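Local coordinates for cytolethal distending toxin subunit A (Haemophilus ducreyi, PDB 1SR4), which serves as the lectin-like A subunit of a tripartite bacterial genotoxin and, together with subunit C, probably helps deliver the DNase-like subunit B into host cells, at residues L71-L82 and V121-I132; D136-L144 and V152-G160. All coordinates share one frame; numbering follows the deposited sequence.

Interaction 1 (L71-L82 and V121-I132); sequences LTVWALAKRNWL and VEAYGNGLIHDI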
loop_
_atom_site.group_PDB
_atom_site.type_symbol
_atom_site.label_atom_id
_atom_site.label_comp_id
_atom_site.label_asym_id
_atom_site.label_seq_id
_atom_site.Cartn_x
_atom_site.Cartn_y
_atom_site.Cartn_z
ATOM N N LEU A 71 -13.068 -3.244 14.958
ATOM C CA LEU A 71 -13.922 -2.141 15.382
ATOM C C LEU A 71 -15.275 -2.370 14.703
ATOM O O LEU A 71 -15.346 -2.523 13.482
ATOM C CB LEU A 71 -13.361 -0.803 14.920
ATOM C CG LEU A 71 -14.228 0.371 15.420
ATOM C CD1 LEU A 71 -14.110 0.514 16.971
ATOM C CD2 LEU A 71 -13.785 1.659 14.735
ATOM N N THR A 72 -16.348 -2.374 15.482
ATOM C CA THR A 72 -17.652 -2.635 14.892
ATOM C C THR A 72 -18.842 -2.001 15.605
ATOM O O THR A 72 -18.791 -1.670 16.795
ATOM C CB THR A 72 -17.902 -4.155 14.860
ATOM O OG1 THR A 72 -19.155 -4.434 14.246
ATOM C CG2 THR A 72 -17.905 -4.718 16.276
ATOM N N VAL A 73 -19.899 -1.809 14.829
ATOM C CA VAL A 73 -21.164 -1.328 15.353
ATOM C C VAL A 73 -21.673 -2.548 16.121
ATOM O O VAL A 73 -21.337 -3.686 15.771
ATOM C CB VAL A 73 -22.158 -1.049 14.195
ATOM C CG1 VAL A 73 -23.616 -1.044 14.725
ATOM C CG2 VAL A 73 -21.801 0.266 13.509
ATOM N N TRP A 74 -22.418 -2.339 17.202
ATOM C CA TRP A 74 -22.999 -3.482 17.905
ATOM C C TRP A 74 -24.512 -3.190 17.877
ATOM O O TRP A 74 -25.236 -3.798 17.098
ATOM C CB TRP A 74 -22.481 -3.616 19.341
ATOM C CG TRP A 74 -23.091 -4.790 20.026
ATOM C CD1 TRP A 74 -22.980 -6.108 19.661
ATOM C CD2 TRP A 74 -23.978 -4.760 21.145
ATOM N NE1 TRP A 74 -23.751 -6.897 20.485
ATOM C CE2 TRP A 74 -24.374 -6.097 21.405
ATOM C CE3 TRP A 74 -24.484 -3.734 21.954
ATOM C CZ2 TRP A 74 -25.253 -6.430 22.443
ATOM C CZ3 TRP A 74 -25.364 -4.068 22.990
ATOM C CH2 TRP A 74 -25.736 -5.403 23.222
ATOM N N ALA A 75 -24.973 -2.237 18.692
ATOM C CA ALA A 75 -26.396 -1.858 18.680
ATOM C C ALA A 75 -26.549 -1.039 17.405
ATOM O O ALA A 75 -25.814 -0.067 17.184
ATOM C CB ALA A 75 -26.750 -1.009 19.916
ATOM N N LEU A 76 -27.499 -1.430 16.570
ATOM C CA LEU A 76 -27.710 -0.786 15.278
ATOM C C LEU A 76 -28.203 0.654 15.240
ATOM O O LEU A 76 -27.891 1.376 14.297
ATOM C CB LEU A 76 -28.650 -1.643 14.421
ATOM C CG LEU A 76 -28.253 -3.102 14.163
ATOM C CD1 LEU A 76 -29.325 -3.772 13.284
ATOM C CD2 LEU A 76 -26.894 -3.163 13.474
ATOM N N ALA A 77 -28.972 1.083 16.234
ATOM C CA ALA A 77 -29.481 2.451 16.215
ATOM C C ALA A 77 -28.333 3.458 16.266
ATOM O O ALA A 77 -27.309 3.210 16.912
ATOM C CB ALA A 77 -30.431 2.676 17.399
ATOM N N LYS A 78 -28.514 4.588 15.585
ATOM C CA LYS A 78 -27.504 5.640 15.556
ATOM C C LYS A 78 -27.134 6.131 16.952
ATOM O O LYS A 78 -27.949 6.104 17.866
ATOM C CB LYS A 78 -28.006 6.820 14.715
ATOM C CG LYS A 78 -28.145 6.502 13.236
ATOM C CD LYS A 78 -28.611 7.729 12.467
ATOM C CE LYS A 78 -30.122 7.851 12.465
ATOM N NZ LYS A 78 -30.719 6.824 11.553
ATOM N N ARG A 79 -25.886 6.559 17.095
ATOM C CA ARG A 79 -25.334 7.087 18.340
ATOM C C ARG A 79 -25.000 6.079 19.430
ATOM O O ARG A 79 -24.640 6.456 20.542
ATOM C CB ARG A 79 -26.213 8.224 18.901
ATOM C CG ARG A 79 -26.240 9.446 17.964
ATOM C CD ARG A 79 -26.769 10.725 18.620
ATOM N NE ARG A 79 -25.847 11.296 19.605
ATOM C CZ ARG A 79 -24.743 11.987 19.309
ATOM N NH1 ARG A 79 -24.393 12.212 18.047
ATOM N NH2 ARG A 79 -23.981 12.461 20.284
ATOM N N ASN A 80 -25.083 4.794 19.107
ATOM C CA ASN A 80 -24.716 3.773 20.078
ATOM C C ASN A 80 -23.205 3.583 20.004
ATOM O O ASN A 80 -22.584 3.886 18.980
ATOM C CB ASN A 80 -25.426 2.463 19.763
ATOM C CG ASN A 80 -26.793 2.392 20.384
ATOM O OD1 ASN A 80 -26.917 2.269 21.601
ATOM N ND2 ASN A 80 -27.830 2.479 19.558
ATOM N N TRP A 81 -22.628 3.087 21.089
ATOM C CA TRP A 81 -21.199 2.868 21.175
ATOM C C TRP A 81 -20.700 1.772 20.238
ATOM O O TRP A 81 -21.393 0.796 19.960
ATOM C CB TRP A 81 -20.772 2.447 22.592
ATOM C CG TRP A 81 -21.032 3.408 23.704
ATOM C CD1 TRP A 81 -21.891 3.227 24.757
ATOM C CD2 TRP A 81 -20.372 4.662 23.934
ATOM N NE1 TRP A 81 -21.802 4.291 25.629
ATOM C CE2 TRP A 81 -20.877 5.184 25.151
ATOM C CE3 TRP A 81 -19.404 5.394 23.235
ATOM C CZ2 TRP A 81 -20.441 6.406 25.686
ATOM C CZ3 TRP A 81 -18.971 6.610 23.764
ATOM C CH2 TRP A 81 -19.493 7.102 24.983
ATOM N N LEU A 82 -19.468 1.953 19.790
ATOM C CA LEU A 82 -18.782 0.990 18.948
ATOM C C LEU A 82 -17.983 0.138 19.917
ATOM O O LEU A 82 -17.615 0.602 20.992
ATOM C CB LEU A 82 -17.818 1.712 17.996
ATOM C CG LEU A 82 -18.223 1.939 16.540
ATOM C CD1 LEU A 82 -19.698 2.284 16.402
ATOM C CD2 LEU A 82 -17.323 3.004 15.949
ATOM N N VAL A 121 -18.094 6.745 11.804
ATOM C CA VAL A 121 -17.463 6.586 13.109
ATOM C C VAL A 121 -17.349 8.005 13.632
ATOM O O VAL A 121 -16.977 8.911 12.879
ATOM C CB VAL A 121 -16.036 5.975 13.007
ATOM C CG1 VAL A 121 -15.300 6.161 14.329
ATOM C CG2 VAL A 121 -16.118 4.454 12.649
ATOM N N GLU A 122 -17.660 8.205 14.911
ATOM C CA GLU A 122 -17.604 9.548 15.502
ATOM C C GLU A 122 -17.078 9.535 16.946
ATOM O O GLU A 122 -17.537 8.742 17.773
ATOM C CB GLU A 122 -19.005 10.168 15.490
ATOM C CG GLU A 122 -19.018 11.638 15.897
ATOM C CD GLU A 122 -20.382 12.283 15.769
ATOM O OE1 GLU A 122 -21.095 12.018 14.770
ATOM O OE2 GLU A 122 -20.734 13.080 16.673
ATOM N N ALA A 123 -16.112 10.401 17.249
ATOM C CA ALA A 123 -15.576 10.480 18.599
ATOM C C ALA A 123 -16.654 11.145 19.449
ATOM O O ALA A 123 -17.191 12.197 19.075
ATOM C CB ALA A 123 -14.301 11.327 18.625
ATOM N N TYR A 124 -16.962 10.534 20.589
ATOM C CA TYR A 124 -17.979 11.059 21.500
ATOM C C TYR A 124 -17.659 10.646 22.937
ATOM O O TYR A 124 -17.439 9.457 23.215
ATOM C CB TYR A 124 -19.362 10.536 21.116
ATOM C CG TYR A 124 -20.402 10.883 22.153
ATOM C CD1 TYR A 124 -20.933 12.170 22.225
ATOM C CD2 TYR A 124 -20.764 9.960 23.133
ATOM C CE1 TYR A 124 -21.792 12.534 23.256
ATOM C CE2 TYR A 124 -21.620 10.304 24.166
ATOM C CZ TYR A 124 -22.130 11.597 24.225
ATOM O OH TYR A 124 -22.956 11.965 25.260
ATOM N N GLY A 125 -17.630 11.622 23.850
ATOM C CA GLY A 125 -17.316 11.314 25.234
ATOM C C GLY A 125 -15.981 10.584 25.303
ATOM O O GLY A 125 -14.999 11.043 24.713
ATOM N N ASN A 126 -15.930 9.464 26.023
ATOM C CA ASN A 126 -14.694 8.692 26.136
ATOM C C ASN A 126 -14.645 7.479 25.212
ATOM O O ASN A 126 -13.993 6.494 25.537
ATOM C CB ASN A 126 -14.480 8.198 27.565
ATOM C CG ASN A 126 -14.311 9.331 28.557
ATOM O OD1 ASN A 126 -13.793 10.392 28.222
ATOM N ND2 ASN A 126 -14.742 9.103 29.788
ATOM N N GLY A 127 -15.326 7.541 24.072
ATOM C CA GLY A 127 -15.314 6.409 23.152
ATOM C C GLY A 127 -15.704 6.784 21.736
ATOM O O GLY A 127 -15.528 7.919 21.313
ATOM N N LEU A 128 -16.247 5.826 21.000
ATOM C CA LEU A 128 -16.660 6.074 19.632
ATOM C C LEU A 128 -18.100 5.622 19.464
ATOM O O LEU A 128 -18.523 4.683 20.108
ATOM C CB LEU A 128 -15.786 5.270 18.652
ATOM C CG LEU A 128 -14.273 5.519 18.587
ATOM C CD1 LEU A 128 -13.644 4.477 17.648
ATOM C CD2 LEU A 128 -13.985 6.951 18.092
ATOM N N ILE A 129 -18.844 6.298 18.592
ATOM C CA ILE A 129 -20.220 5.904 18.296
ATOM C C ILE A 129 -20.284 5.966 16.782
ATOM O O ILE A 129 -19.268 6.212 16.141
ATOM C CB ILE A 129 -21.253 6.910 18.870
ATOM C CG1 ILE A 129 -21.065 8.285 18.215
ATOM C CG2 ILE A 129 -21.134 6.974 20.393
ATOM C CD1 ILE A 129 -22.105 9.334 18.640
ATOM N N HIS A 130 -21.454 5.709 16.207
ATOM C CA HIS A 130 -21.633 5.851 14.770
ATOM C C HIS A 130 -22.862 6.752 14.636
ATOM O O HIS A 130 -23.798 6.653 15.436
ATOM C CB HIS A 130 -21.829 4.486 14.068
ATOM C CG HIS A 130 -23.097 3.773 14.429
ATOM N ND1 HIS A 130 -24.158 3.656 13.557
ATOM C CD2 HIS A 130 -23.453 3.098 15.547
ATOM C CE1 HIS A 130 -25.114 2.940 14.122
ATOM N NE2 HIS A 130 -24.712 2.590 15.330
ATOM N N ASP A 131 -22.842 7.665 13.669
ATOM C CA ASP A 131 -23.966 8.580 13.459
ATOM C C ASP A 131 -23.970 9.060 12.019
ATOM O O ASP A 131 -23.043 8.765 11.241
ATOM C CB ASP A 131 -23.871 9.789 14.406
ATOM C CG ASP A 131 -25.226 10.490 14.625
ATOM O OD1 ASP A 131 -26.265 10.013 14.126
ATOM O OD2 ASP A 131 -25.247 11.518 15.323
ATOM N N ILE A 132 -25.016 9.800 11.667
ATOM C CA ILE A 132 -25.161 10.324 10.322
ATOM C C ILE A 132 -23.886 11.039 9.897
ATOM O O ILE A 132 -23.335 11.852 10.629
ATOM C CB ILE A 132 -26.379 11.278 10.254
ATOM C CG1 ILE A 132 -27.652 10.469 10.545
ATOM C CG2 ILE A 132 -26.493 11.914 8.866
ATOM C CD1 ILE A 132 -28.742 11.260 11.226
HETATM O O HOH W 1 -22.010 14.553 19.360
HETATM O O HOH W 2 -16.423 3.194 21.977
#
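H130 pushes its imidazole into the curve of the loop that follows strand 69-73. With CG tucked in over its own main chain, flanked by N and C (chi1 66°), the ring lies across V73, whose CG2 sits over its centre, 3.9 Å from the centroid; the backbone N of R79 covers the opposite face. NE2 gives a weak hydrogen bond to A75 O (3.4 Å) and lies 3.1 Å from A77 O, and CE1 is near L76 O, while ND1 is bonded to T119. R79 is held twice. Its backbone N bonds H130 O at 2.7 Å, and its side chain bends at chi3 so that NH1 makes a salt bridge with D131 OD2 (2.9 Å), in the guanidinium plane but above that of the carboxylate. I129 CD1 lies over one guanidinium face, and a water joins NH2, more weakly, to E122 OE2; the other oxygen of E122 goes to Q140. W81 turns the edge of its six-membered ring to Y124 O and L128 O, with CH2 3.6 Å from Y124 CD2. Beside it L82 N bonds L128 O (2.9 Å). Thus the 74-85 region, probably involved in binding target cells, is fastened to the hairpin 120-131 of the beta-trefoil, and the weak bond to A75 O is consistent with a proton on H130 NE2.

Interaction 2 (D136-L144 and V152-G160); sequences DKLAQEFEL and VVIKSVSQG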
loop_
_atom_site.group_PDB
_atom_site.type_symbol
_atom_site.label_atom_id
_atom_site.label_comp_id
_atom_site.label_asym_id
_atom_site.label_seq_id
_atom_site.Cartn_x
_atom_site.Cartn_y
_atom_site.Cartn_z
ATOM N N ASP A 136 -18.771 18.069 7.628
ATOM C CA ASP A 136 -18.549 19.242 8.463
ATOM C C ASP A 136 -18.400 18.928 9.944
ATOM O O ASP A 136 -18.265 19.833 10.764
ATOM C CB ASP A 136 -19.679 20.249 8.264
ATOM C CG ASP A 136 -19.751 20.747 6.839
ATOM O OD1 ASP A 136 -18.686 21.092 6.284
ATOM O OD2 ASP A 136 -20.860 20.793 6.271
ATOM N N LYS A 137 -18.429 17.648 10.296
ATOM C CA LYS A 137 -18.272 17.276 11.699
ATOM C C LYS A 137 -16.833 16.825 11.959
ATOM O O LYS A 137 -16.429 15.727 11.552
ATOM C CB LYS A 137 -19.243 16.147 12.071
ATOM C CG LYS A 137 -20.726 16.537 12.096
ATOM C CD LYS A 137 -21.602 15.313 12.383
ATOM C CE LYS A 137 -23.101 15.589 12.134
ATOM N NZ LYS A 137 -23.931 14.335 12.132
ATOM N N LEU A 138 -16.061 17.672 12.637
ATOM C CA LEU A 138 -14.673 17.351 12.947
ATOM C C LEU A 138 -14.562 16.056 13.760
ATOM O O LEU A 138 -13.588 15.311 13.621
ATOM C CB LEU A 138 -14.027 18.507 13.722
ATOM C CG LEU A 138 -12.497 18.529 13.757
ATOM C CD1 LEU A 138 -11.968 18.660 12.321
ATOM C CD2 LEU A 138 -11.997 19.699 14.618
ATOM N N ALA A 139 -15.557 15.783 14.605
ATOM C CA ALA A 139 -15.542 14.563 15.428
ATOM C C ALA A 139 -15.557 13.268 14.600
ATOM O O ALA A 139 -15.294 12.185 15.130
ATOM C CB ALA A 139 -16.722 14.563 16.417
ATOM N N GLN A 140 -15.888 13.368 13.318
ATOM C CA GLN A 140 -15.889 12.186 12.455
ATOM C C GLN A 140 -14.595 12.090 11.633
ATOM O O GLN A 140 -14.453 11.205 10.776
ATOM C CB GLN A 140 -17.104 12.203 11.520
ATOM C CG GLN A 140 -18.425 12.006 12.262
ATOM C CD GLN A 140 -19.628 12.012 11.349
ATOM O OE1 GLN A 140 -19.511 12.171 10.129
ATOM N NE2 GLN A 140 -20.795 11.828 11.934
ATOM N N GLU A 141 -13.647 12.985 11.912
ATOM C CA GLU A 141 -12.370 12.990 11.211
ATOM C C GLU A 141 -11.276 12.456 12.115
ATOM O O GLU A 141 -11.207 12.810 13.296
ATOM C CB GLU A 141 -12.015 14.405 10.751
ATOM C CG GLU A 141 -12.877 14.933 9.602
ATOM C CD GLU A 141 -12.237 16.134 8.922
ATOM O OE1 GLU A 141 -11.412 15.946 8.006
ATOM O OE2 GLU A 141 -12.540 17.274 9.328
ATOM N N PHE A 142 -10.421 11.603 11.556
ATOM C CA PHE A 142 -9.340 10.984 12.308
ATOM C C PHE A 142 -7.998 11.069 11.588
ATOM O O PHE A 142 -7.924 11.025 10.361
ATOM C CB PHE A 142 -9.667 9.502 12.573
ATOM C CG PHE A 142 -10.898 9.290 13.411
ATOM C CD1 PHE A 142 -10.801 9.158 14.795
ATOM C CD2 PHE A 142 -12.156 9.271 12.826
ATOM C CE1 PHE A 142 -11.935 9.011 15.585
ATOM C CE2 PHE A 142 -13.300 9.128 13.611
ATOM C CZ PHE A 142 -13.184 8.998 15.003
ATOM N N GLU A 143 -6.939 11.223 12.368
ATOM C CA GLU A 143 -5.593 11.257 11.823
ATOM C C GLU A 143 -4.983 9.907 12.181
ATOM O O GLU A 143 -4.984 9.516 13.345
ATOM C CB GLU A 143 -4.754 12.379 12.460
ATOM C CG GLU A 143 -3.285 12.327 12.004
ATOM C CD GLU A 143 -2.447 13.550 12.398
ATOM O OE1 GLU A 143 -2.435 13.932 13.592
ATOM O OE2 GLU A 143 -1.778 14.112 11.498
ATOM N N LEU A 144 -4.487 9.171 11.199
ATOM C CA LEU A 144 -3.859 7.891 11.513
ATOM C C LEU A 144 -2.362 8.129 11.495
ATOM O O LEU A 144 -1.810 8.612 10.507
ATOM C CB LEU A 144 -4.256 6.812 10.500
ATOM C CG LEU A 144 -5.602 6.126 10.775
ATOM C CD1 LEU A 144 -6.718 7.164 10.816
ATOM C CD2 LEU A 144 -5.872 5.075 9.702
ATOM N N VAL A 152 -0.937 1.338 12.767
ATOM C CA VAL A 152 -1.276 2.749 12.933
ATOM C C VAL A 152 -1.962 3.018 14.272
ATOM O O VAL A 152 -2.526 2.116 14.897
ATOM C CB VAL A 152 -2.249 3.273 11.824
ATOM C CG1 VAL A 152 -1.608 3.187 10.443
ATOM C CG2 VAL A 152 -3.572 2.481 11.858
ATOM N N VAL A 153 -1.888 4.266 14.714
ATOM C CA VAL A 153 -2.585 4.687 15.919
ATOM C C VAL A 153 -3.657 5.627 15.363
ATOM O O VAL A 153 -3.381 6.415 14.447
ATOM C CB VAL A 153 -1.619 5.387 16.904
ATOM C CG1 VAL A 153 -2.387 6.229 17.930
ATOM C CG2 VAL A 153 -0.849 4.316 17.649
ATOM N N ILE A 154 -4.884 5.512 15.865
ATOM C CA ILE A 154 -5.993 6.327 15.365
ATOM C C ILE A 154 -6.297 7.477 16.321
ATOM O O ILE A 154 -6.741 7.265 17.451
ATOM C CB ILE A 154 -7.240 5.471 15.195
ATOM C CG1 ILE A 154 -6.919 4.266 14.291
ATOM C CG2 ILE A 154 -8.355 6.309 14.612
ATOM C CD1 ILE A 154 -8.058 3.243 14.174
ATOM N N LYS A 155 -6.059 8.696 15.854
ATOM C CA LYS A 155 -6.259 9.872 16.689
ATOM C C LYS A 155 -7.483 10.702 16.322
ATOM O O LYS A 155 -7.638 11.139 15.174
ATOM C CB LYS A 155 -5.003 10.749 16.615
ATOM C CG LYS A 155 -4.954 11.894 17.612
ATOM C CD LYS A 155 -3.634 12.637 17.453
ATOM C CE LYS A 155 -3.415 13.655 18.563
ATOM N NZ LYS A 155 -2.159 14.432 18.315
ATOM N N SER A 156 -8.363 10.897 17.298
ATOM C CA SER A 156 -9.543 11.727 17.091
ATOM C C SER A 156 -9.023 13.154 16.927
ATOM O O SER A 156 -8.289 13.664 17.784
ATOM C CB SER A 156 -10.470 11.669 18.309
ATOM O OG SER A 156 -11.408 12.742 18.266
ATOM N N VAL A 157 -9.380 13.807 15.832
ATOM C CA VAL A 157 -8.915 15.173 15.637
ATOM C C VAL A 157 -9.672 16.145 16.546
ATOM O O VAL A 157 -9.086 17.083 17.091
ATOM C CB VAL A 157 -9.071 15.612 14.176
ATOM C CG1 VAL A 157 -8.722 17.093 14.038
ATOM C CG2 VAL A 157 -8.158 14.758 13.283
ATOM N N SER A 158 -10.968 15.917 16.731
ATOM C CA SER A 158 -11.744 16.815 17.581
ATOM C C SER A 158 -11.312 16.707 19.037
ATOM O O SER A 158 -11.279 17.703 19.754
ATOM C CB SER A 158 -13.241 16.505 17.474
ATOM O OG SER A 158 -13.491 15.230 18.010
ATOM N N GLN A 159 -10.962 15.506 19.483
ATOM C CA GLN A 159 -10.550 15.336 20.877
ATOM C C GLN A 159 -9.057 15.389 21.129
ATOM O O GLN A 159 -8.624 15.733 22.222
ATOM C CB GLN A 159 -11.086 14.015 21.448
ATOM C CG GLN A 159 -12.588 14.018 21.639
ATOM C CD GLN A 159 -13.046 12.949 22.609
ATOM O OE1 GLN A 159 -12.260 12.458 23.417
ATOM N NE2 GLN A 159 -14.331 12.598 22.550
ATOM N N GLY A 160 -8.266 15.040 20.128
ATOM C CA GLY A 160 -6.834 15.033 20.333
ATOM C C GLY A 160 -6.466 13.805 21.146
ATOM O O GLY A 160 -5.411 13.775 21.776
HETATM O O HOH W 3 -12.599 12.641 15.739
#
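F142 and I154 meet obliquely on one face of a two-stranded hairpin, F142 CD1 resting 3.8 Å from I154 CG2. With CG opposite its carbonyl carbon (chi1 -62°), the F142 ring lies beside both I154 and S156, and its CD1 is also 3.7 Å from S156 CA. On the same face L144 runs beside I154 in the same direction, and its CD2 lies 4.1 Å from V152 CG2. The other face carries E143 and K155, a hydrogen-bonded antiparallel pair: E143 N to K155 O and K155 N to E143 O, each 2.9 Å. Both side chains run extended, yet E143 OE1 and K155 NZ stay 4.8 Å apart, short of a salt bridge. These strands, 142-146 and 152-156, form one hairpin of the ricin-type beta-trefoil; L144 also packs on L241 of the CdtB subunit, and V153 on I155 of the CdtC subunit. Beyond the hairpin's open end, the residues before one strand and after the other stay paired. V157 N bonds E141 O at 3.3 Å, and L138 lies crosswise to V157. S158 sets its OG against A139 CA. S156 OG accepts from Q159 N in an ST motif and meets a water that donates to E141 O and sits over one face of the F142 ring, toward its rim.

Coming from the N terminus, the first of these segments to be reached is strand 69-73 with the loop after it. Interaction 1 brings them against V121-I132, closing a span that takes in most of strand 82-86 and all of 99-103 and 110-114. V121-I132 is itself a tight hairpin, and the chain then runs on to D136. Interaction 2 closes a much shorter span, the seven residues between its segments: the end of strand 142-146 and the turn to 152-156. The two therefore follow in series, neither nested nor crossing, but they touch in space: I132 O and G125 O probably accept hydrogen bonds from Q140 NE2 and Q159 NE2, and A123 CB packs on S156 OG. Hairpin 120-131 is thus shared ground between the 74-81 loop and the later hairpin.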